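401aa long hypothetical glucose-1-phosphate thymidylyltransferase (Sulfolobus tokodaii, PDB 2GGO) catalyses nucleotide-sugar formation from a nucleoside triphosphate and a sugar 1-phosphate, as a bifunctional enzyme of UDP-N-acetylglucosamine and UDP-N-acetylgalactosamine synthesis. Local coordinates at residues A3-A8 and R47-I52; L232-D237 and D250-S255; A330-D335 and G351-G356. All coordinates share one frame; numbering follows the deposited sequence.

Interaction 1: A3-A8 and R47-I52; sequences AFILAA and RDITVI
Ile-5 N donates to Thr-50 O at 2.8 Å, and Ile-5 O accepts from Ile-52 N at 3.0 Å. Ala-3 uses its N and O in the same way, with Asp-48 O and Thr-50 N. Ala-7 N closes the row on Ile-52 O at 2.9 Å. The two strands therefore run parallel in register, 23° apart. A water bridges Ala-3 O and Thr-50 OG1 and lies above one face of the Phe-4 ring, toward its rim. The Asp-48 carboxylate pairs with Lys-2.

Phe-4, Leu-6, Thr-50 and Ile-52 share one face of the sheet. The Phe-4 ring lies alongside Thr-50, with CD1 3.8 Å from Thr-50 CB. The Ile-52 branch through CG1 is anti to its carbonyl carbon (chi1 -63°). It carries Ile-52 CD1 to Leu-6 CD2 at a tight 3.4 Å, and also to Phe-4 CD1. On the other face Ile-5 CD1 meets Ile-49 CG2 at 3.6 Å, and Ala-7 CB meets Val-51 CG1. Helix 33-43 covers Ala-3 and Ile-5 there. This is the buried parallel part of the mixed central sheet of a GT-A nucleotidyltransferase domain, and the first strand leads to Ala-8 of the probable nucleoside triphosphate site.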
# COMPACT_ATOMS: atom_id res chain seq x y z
N ALA A 3 4.11 -16.21 13.39
CA ALA A 3 3.45 -15.03 12.83
C ALA A 3 2.62 -15.47 11.64
O ALA A 3 3.01 -16.36 10.89
CB ALA A 3 4.47 -14.00 12.43
N PHE A 4 1.43 -14.87 11.49
CA PHE A 4 0.58 -15.08 10.31
C PHE A 4 0.30 -13.73 9.74
O PHE A 4 -0.20 -12.85 10.44
CB PHE A 4 -0.73 -15.79 10.65
CG PHE A 4 -0.53 -17.23 11.08
CD1 PHE A 4 -0.71 -18.29 10.18
CD2 PHE A 4 -0.12 -17.54 12.39
CE1 PHE A 4 -0.50 -19.63 10.58
CE2 PHE A 4 0.11 -18.87 12.80
CZ PHE A 4 -0.08 -19.92 11.89
N ILE A 5 0.66 -13.56 8.47
CA ILE A 5 0.30 -12.35 7.69
C ILE A 5 -0.92 -12.66 6.84
O ILE A 5 -0.89 -13.58 6.05
CB ILE A 5 1.46 -11.87 6.81
CG1 ILE A 5 2.67 -11.56 7.68
CG2 ILE A 5 1.05 -10.57 6.02
CD1 ILE A 5 3.99 -11.58 6.93
N LEU A 6 -2.00 -11.92 7.06
CA LEU A 6 -3.23 -12.13 6.32
C LEU A 6 -3.19 -11.23 5.08
O LEU A 6 -3.33 -9.99 5.17
CB LEU A 6 -4.44 -11.86 7.21
CG LEU A 6 -4.47 -12.55 8.59
CD1 LEU A 6 -5.74 -12.25 9.39
CD2 LEU A 6 -4.29 -13.99 8.44
N ALA A 7 -2.93 -11.88 3.94
CA ALA A 7 -2.73 -11.24 2.64
C ALA A 7 -3.65 -11.85 1.58
O ALA A 7 -3.24 -12.09 0.44
CB ALA A 7 -1.29 -11.39 2.22
N ALA A 8 -4.90 -12.10 1.95
CA ALA A 8 -5.81 -12.89 1.09
C ALA A 8 -6.93 -12.18 0.32
O ALA A 8 -7.51 -12.80 -0.58
CB ALA A 8 -6.39 -14.06 1.86
N ARG A 47 10.49 -15.91 13.23
CA ARG A 47 11.09 -16.49 12.02
C ARG A 47 10.14 -17.41 11.31
O ARG A 47 10.20 -17.60 10.07
CB ARG A 47 12.31 -17.29 12.38
CG ARG A 47 13.35 -16.50 13.09
CD ARG A 47 13.97 -15.42 12.28
NE ARG A 47 14.57 -15.91 11.06
CZ ARG A 47 15.49 -15.24 10.36
NH1 ARG A 47 15.97 -14.07 10.81
NH2 ARG A 47 15.95 -15.75 9.22
N ASP A 48 9.25 -17.98 12.11
CA ASP A 48 8.24 -18.87 11.58
C ASP A 48 7.06 -18.06 11.10
O ASP A 48 6.07 -17.84 11.85
CB ASP A 48 7.81 -19.86 12.63
CG ASP A 48 6.95 -20.95 12.05
OD1 ASP A 48 6.56 -20.84 10.87
OD2 ASP A 48 6.68 -21.91 12.78
N ILE A 49 7.18 -17.61 9.85
CA ILE A 49 6.20 -16.68 9.28
C ILE A 49 5.42 -17.39 8.21
O ILE A 49 6.00 -18.03 7.37
CB ILE A 49 6.85 -15.37 8.74
CG1 ILE A 49 7.77 -14.76 9.81
CG2 ILE A 49 5.75 -14.42 8.25
CD1 ILE A 49 8.88 -13.78 9.31
N THR A 50 4.11 -17.26 8.26
CA THR A 50 3.21 -17.84 7.30
C THR A 50 2.34 -16.75 6.69
O THR A 50 1.74 -15.93 7.41
CB THR A 50 2.28 -18.84 7.98
OG1 THR A 50 3.07 -19.85 8.60
CG2 THR A 50 1.34 -19.50 6.96
N VAL A 51 2.23 -16.75 5.36
CA VAL A 51 1.24 -15.89 4.69
C VAL A 51 -0.02 -16.65 4.26
O VAL A 51 0.06 -17.62 3.54
CB VAL A 51 1.85 -15.17 3.47
CG1 VAL A 51 1.00 -13.96 3.11
CG2 VAL A 51 3.25 -14.75 3.77
N ILE A 52 -1.18 -16.22 4.72
CA ILE A 52 -2.42 -16.74 4.16
C ILE A 52 -2.79 -15.89 2.93
O ILE A 52 -2.87 -14.66 2.99
CB ILE A 52 -3.54 -16.75 5.21
CG1 ILE A 52 -3.12 -17.70 6.34
CG2 ILE A 52 -4.88 -17.20 4.58
CD1 ILE A 52 -3.39 -17.17 7.74
O HOH W 1 3.52 -19.28 11.17

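Interaction 2: L232-D237 and D250-S255; sequences LGNVED and DAEIKS
Asn-234 N donates to Ala-251 O at 2.7 Å in a nearly straight bond. Asn-234 O takes the N-H of Ile-253, and Glu-236 N returns to Ile-253 O at 2.8 Å. The two backbones thus pair in parallel. At the start of the pairing a water accepts from Asp-250 N and donates to Leu-232 O.

Beyond the paired strands, Glu-236 OE1 receives the backbone N-H of Ser-255 at 3.1 Å. The N-H comes in on the anti side of the carboxylate, 33° out of its plane. The Glu-236 chain starts with CG anti to the carbonyl carbon and stays extended. It runs alongside Lys-254, and Glu-236 OE1 reaches 3.6 Å from Lys-254 CB.

Strands 234-235 and 252-253 are neighbours in one of the short parallel sheets of a left-handed beta-helix, the fold of the hexapeptide-repeat transferases. Strand 234-235 is the outermost of its sheet within the chain.

Asn-234 and Glu-252 point the same way from one face. Their amide and carboxylate planes are only 12° apart, and Asn-234 ND2 sits 3.3 Å from Glu-252 CG. The carboxylates of Glu-236 and Glu-252 are turned 72° against each other. Glu-236 OE2 and Glu-252 OE2 are 3.6 Å apart, a like-charge approach that may raise the proton affinity of one of them, partly offset by nearby Lys-254. Val-235 and Ile-253 lie side by side on the other face, with Val-235 CG2 4.2 Å from Ile-253 CB. Both side chains also touch Ile-247.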
# COMPACT_ATOMS: atom_id res chain seq x y z
N LEU A 232 24.98 6.68 -5.33
CA LEU A 232 25.72 5.49 -5.79
C LEU A 232 25.65 5.30 -7.30
O LEU A 232 25.87 4.20 -7.79
CB LEU A 232 25.17 4.21 -5.12
CG LEU A 232 24.84 4.14 -3.62
CD1 LEU A 232 24.61 2.71 -3.24
CD2 LEU A 232 25.92 4.73 -2.76
N GLY A 233 25.30 6.36 -8.03
CA GLY A 233 25.10 6.27 -9.47
C GLY A 233 26.04 7.22 -10.20
O GLY A 233 27.05 7.66 -9.63
N ASN A 234 25.74 7.53 -11.46
CA ASN A 234 26.57 8.38 -12.27
C ASN A 234 25.80 9.64 -12.58
O ASN A 234 24.69 9.54 -13.09
CB ASN A 234 26.92 7.63 -13.56
CG ASN A 234 27.49 8.54 -14.64
OD1 ASN A 234 28.41 9.34 -14.37
ND2 ASN A 234 26.97 8.40 -15.88
N VAL A 235 26.35 10.79 -12.24
CA VAL A 235 25.71 12.08 -12.50
C VAL A 235 26.64 12.93 -13.34
O VAL A 235 27.80 13.17 -12.96
CB VAL A 235 25.40 12.83 -11.20
CG1 VAL A 235 24.79 14.19 -11.48
CG2 VAL A 235 24.49 12.01 -10.33
N GLU A 236 26.14 13.38 -14.50
CA GLU A 236 26.98 14.07 -15.46
C GLU A 236 27.09 15.49 -15.01
O GLU A 236 26.49 15.87 -14.00
CB GLU A 236 26.34 14.05 -16.84
CG GLU A 236 26.24 12.69 -17.47
CD GLU A 236 25.73 12.74 -18.92
OE1 GLU A 236 25.18 13.78 -19.36
OE2 GLU A 236 25.89 11.70 -19.61
N ASP A 237 27.86 16.28 -15.75
CA ASP A 237 27.92 17.69 -15.42
C ASP A 237 26.64 18.43 -15.81
O ASP A 237 25.88 17.97 -16.65
CB ASP A 237 29.22 18.37 -15.90
CG ASP A 237 29.41 18.28 -17.38
OD1 ASP A 237 28.47 17.91 -18.11
OD2 ASP A 237 30.53 18.60 -17.84
N ASP A 250 23.88 2.11 -10.49
CA ASP A 250 23.59 1.94 -11.89
C ASP A 250 22.72 3.04 -12.49
O ASP A 250 22.55 3.07 -13.70
CB ASP A 250 23.07 0.54 -12.18
CG ASP A 250 24.08 -0.52 -11.80
OD1 ASP A 250 25.28 -0.29 -12.14
OD2 ASP A 250 23.71 -1.53 -11.14
N ALA A 251 22.24 3.97 -11.66
CA ALA A 251 21.44 5.09 -12.13
C ALA A 251 22.32 6.15 -12.80
O ALA A 251 23.44 6.44 -12.34
CB ALA A 251 20.56 5.68 -11.00
N GLU A 252 21.82 6.69 -13.91
CA GLU A 252 22.57 7.62 -14.74
C GLU A 252 21.74 8.86 -14.86
O GLU A 252 20.56 8.77 -15.24
CB GLU A 252 22.77 7.03 -16.14
CG GLU A 252 23.94 7.69 -16.93
CD GLU A 252 23.79 7.63 -18.49
OE1 GLU A 252 22.88 6.91 -19.01
OE2 GLU A 252 24.61 8.33 -19.18
N ILE A 253 22.34 10.01 -14.54
CA ILE A 253 21.68 11.31 -14.62
C ILE A 253 22.43 12.29 -15.53
O ILE A 253 23.56 12.66 -15.29
CB ILE A 253 21.51 11.93 -13.24
CG1 ILE A 253 20.97 10.86 -12.24
CG2 ILE A 253 20.68 13.15 -13.33
CD1 ILE A 253 20.34 11.39 -11.01
N LYS A 254 21.75 12.69 -16.60
CA LYS A 254 22.33 13.43 -17.70
C LYS A 254 22.11 14.90 -17.54
O LYS A 254 21.21 15.35 -16.82
CB LYS A 254 21.70 12.97 -19.02
CG LYS A 254 21.78 11.46 -19.21
CD LYS A 254 21.42 11.07 -20.61
CE LYS A 254 21.54 9.52 -20.88
NZ LYS A 254 20.72 9.12 -22.08
N SER A 255 22.98 15.63 -18.19
CA SER A 255 23.09 17.07 -18.01
C SER A 255 21.77 17.78 -18.28
O SER A 255 20.92 17.29 -19.03
CB SER A 255 24.21 17.60 -18.91
OG SER A 255 25.37 16.79 -18.76
O HOH W 2 26.56 3.07 -10.46

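Interaction 3: A330-D335 and G351-G356; sequences ANLRFD and GRRKLG
Leu-332 lays its CD1 methyl over the centre of one face of the Arg-353 guanidinium. Leu-332 CD1 is 3.7 Å from Arg-353 CZ and almost equally far from all three nitrogens. The contact is therefore flat against the group and not at its edge. Leu-332 reaches it with CG anti to the backbone N (chi1 -171°). Arg-353 bends at chi2 to bring its guanidinium under the methyl. Arg-353 NH2 forms a salt bridge with Glu-336.

The same methyl also meets Lys-354, with Leu-332 CD1 at 3.9 Å from Lys-354 CE. The Lys-354 chain passes across the amide of Asn-331, and Lys-354 CD lies 3.8 Å from Asn-331 ND2. That amide nitrogen is held by a hydrogen bond to Asp-314, which fixes the side of the amide that faces the lysine chain. Asn-331 CB packs against the peptide link of Leu-355 and Gly-356.

One backbone hydrogen bond joins the segments, from Leu-355 N to Asn-331 O at 2.9 Å. It is bent, with 142° at the hydrogen. The Lys-354 CA-H also points at Asn-331 O. Lys-354 O is gripped from within its own segment by two nitrogens of Arg-352, NE and NH2. Arg-352 NE lies 3.1 Å from Lys-354 O. Arg-352 NH2 is further paired with Asp-314. The contact thus ties together the two ends of a long insertion that holds strands 340-343 and 346-349, as it leaves and rejoins the coils of the left-handed beta-helix.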
# COMPACT_ATOMS: atom_id res chain seq x y z
N ALA A 330 -3.66 15.37 -15.71
CA ALA A 330 -4.17 16.52 -15.04
C ALA A 330 -4.27 16.17 -13.55
O ALA A 330 -4.69 15.08 -13.23
CB ALA A 330 -5.52 16.74 -15.54
N ASN A 331 -3.93 17.09 -12.65
CA ASN A 331 -4.07 16.78 -11.22
C ASN A 331 -5.00 17.72 -10.47
O ASN A 331 -5.03 17.69 -9.23
CB ASN A 331 -2.72 16.72 -10.52
CG ASN A 331 -1.88 17.86 -10.80
OD1 ASN A 331 -2.18 18.66 -11.68
ND2 ASN A 331 -0.77 17.94 -10.11
N LEU A 332 -5.79 18.50 -11.19
CA LEU A 332 -6.67 19.51 -10.61
C LEU A 332 -7.96 19.65 -11.44
O LEU A 332 -7.86 19.83 -12.64
CB LEU A 332 -5.93 20.82 -10.59
CG LEU A 332 -6.41 22.09 -9.90
CD1 LEU A 332 -6.15 21.93 -8.40
CD2 LEU A 332 -5.58 23.16 -10.45
N ARG A 333 -9.14 19.61 -10.79
CA ARG A 333 -10.45 19.77 -11.49
C ARG A 333 -10.66 21.25 -11.87
O ARG A 333 -10.12 22.15 -11.19
CB ARG A 333 -11.65 19.33 -10.63
CG ARG A 333 -11.71 17.88 -10.15
CD ARG A 333 -13.12 17.59 -9.53
NE ARG A 333 -14.19 17.85 -10.51
CZ ARG A 333 -14.62 17.00 -11.45
NH1 ARG A 333 -14.11 15.77 -11.55
NH2 ARG A 333 -15.59 17.37 -12.31
N PHE A 334 -11.48 21.50 -12.91
CA PHE A 334 -11.63 22.91 -13.36
C PHE A 334 -12.15 23.75 -12.21
O PHE A 334 -11.84 24.94 -12.12
CB PHE A 334 -12.33 23.12 -14.73
CG PHE A 334 -13.65 22.40 -14.91
CD1 PHE A 334 -14.87 23.12 -14.85
CD2 PHE A 334 -13.69 21.02 -15.18
CE1 PHE A 334 -16.14 22.45 -15.03
CE2 PHE A 334 -14.95 20.34 -15.34
CZ PHE A 334 -16.18 21.08 -15.27
N ASP A 335 -12.77 23.07 -11.24
CA ASP A 335 -13.40 23.70 -10.07
C ASP A 335 -12.69 23.48 -8.75
O ASP A 335 -13.26 23.74 -7.70
CB ASP A 335 -14.84 23.18 -9.94
CG ASP A 335 -14.90 21.67 -9.81
OD1 ASP A 335 -14.34 21.14 -8.80
OD2 ASP A 335 -15.50 21.04 -10.72
N GLY A 351 -9.85 13.09 -0.57
CA GLY A 351 -9.34 14.06 0.38
C GLY A 351 -8.29 14.99 -0.21
O GLY A 351 -7.77 15.85 0.50
N ARG A 352 -8.00 14.84 -1.50
CA ARG A 352 -6.92 15.61 -2.11
C ARG A 352 -7.47 16.53 -3.17
O ARG A 352 -8.30 16.15 -3.98
CB ARG A 352 -5.85 14.70 -2.67
CG ARG A 352 -5.13 13.82 -1.64
CD ARG A 352 -4.33 12.74 -2.34
NE ARG A 352 -3.32 13.30 -3.25
CZ ARG A 352 -2.00 13.32 -3.05
NH1 ARG A 352 -1.46 12.80 -1.95
NH2 ARG A 352 -1.21 13.89 -3.97
N ARG A 353 -7.00 17.76 -3.11
CA ARG A 353 -7.38 18.82 -4.02
C ARG A 353 -6.62 18.58 -5.31
O ARG A 353 -7.17 18.79 -6.40
CB ARG A 353 -6.99 20.19 -3.43
CG ARG A 353 -7.61 21.43 -4.17
CD ARG A 353 -6.68 22.68 -4.19
NE ARG A 353 -7.18 23.69 -5.13
CZ ARG A 353 -6.42 24.54 -5.83
NH1 ARG A 353 -5.09 24.54 -5.70
NH2 ARG A 353 -7.01 25.40 -6.67
N LYS A 354 -5.36 18.16 -5.15
CA LYS A 354 -4.46 17.66 -6.25
C LYS A 354 -4.27 16.11 -6.27
O LYS A 354 -3.66 15.48 -5.37
CB LYS A 354 -3.10 18.32 -6.21
CG LYS A 354 -3.14 19.84 -6.46
CD LYS A 354 -1.99 20.21 -7.36
CE LYS A 354 -2.26 21.46 -8.13
NZ LYS A 354 -1.59 22.52 -7.34
N LEU A 355 -4.78 15.51 -7.33
CA LEU A 355 -4.67 14.08 -7.48
C LEU A 355 -4.72 13.82 -8.98
O LEU A 355 -5.60 14.29 -9.66
CB LEU A 355 -5.81 13.36 -6.75
CG LEU A 355 -5.72 11.83 -6.90
CD1 LEU A 355 -4.41 11.34 -6.23
CD2 LEU A 355 -6.91 11.21 -6.26
N GLY A 356 -3.72 13.14 -9.50
CA GLY A 356 -3.74 12.74 -10.88
C GLY A 356 -4.31 11.35 -11.01
O GLY A 356 -5.47 11.10 -10.61

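In the fold
The three contacts come in series along the chain and do not touch. Interaction 1 lies in the seven-stranded mixed sheet of the N-terminal nucleotidyltransferase domain. Interactions 2 and 3 belong to the C-terminal hexapeptide-repeat domain, with centres about 33 Å apart. Interaction 2 pairs the first two strands of one parallel sheet, where the beta-helix begins. Interaction 3 comes later, between strands 328-329 and 358-359, at the foot of an excursion from the coils. The centre of interaction 1 is about 40 Å from that of interaction 2 and about 38 Å from that of interaction 3. Interactions 1 and 3 lie on opposite sides of the chain's centre. The separation is consistent with two distinct folds in one bifunctional chain.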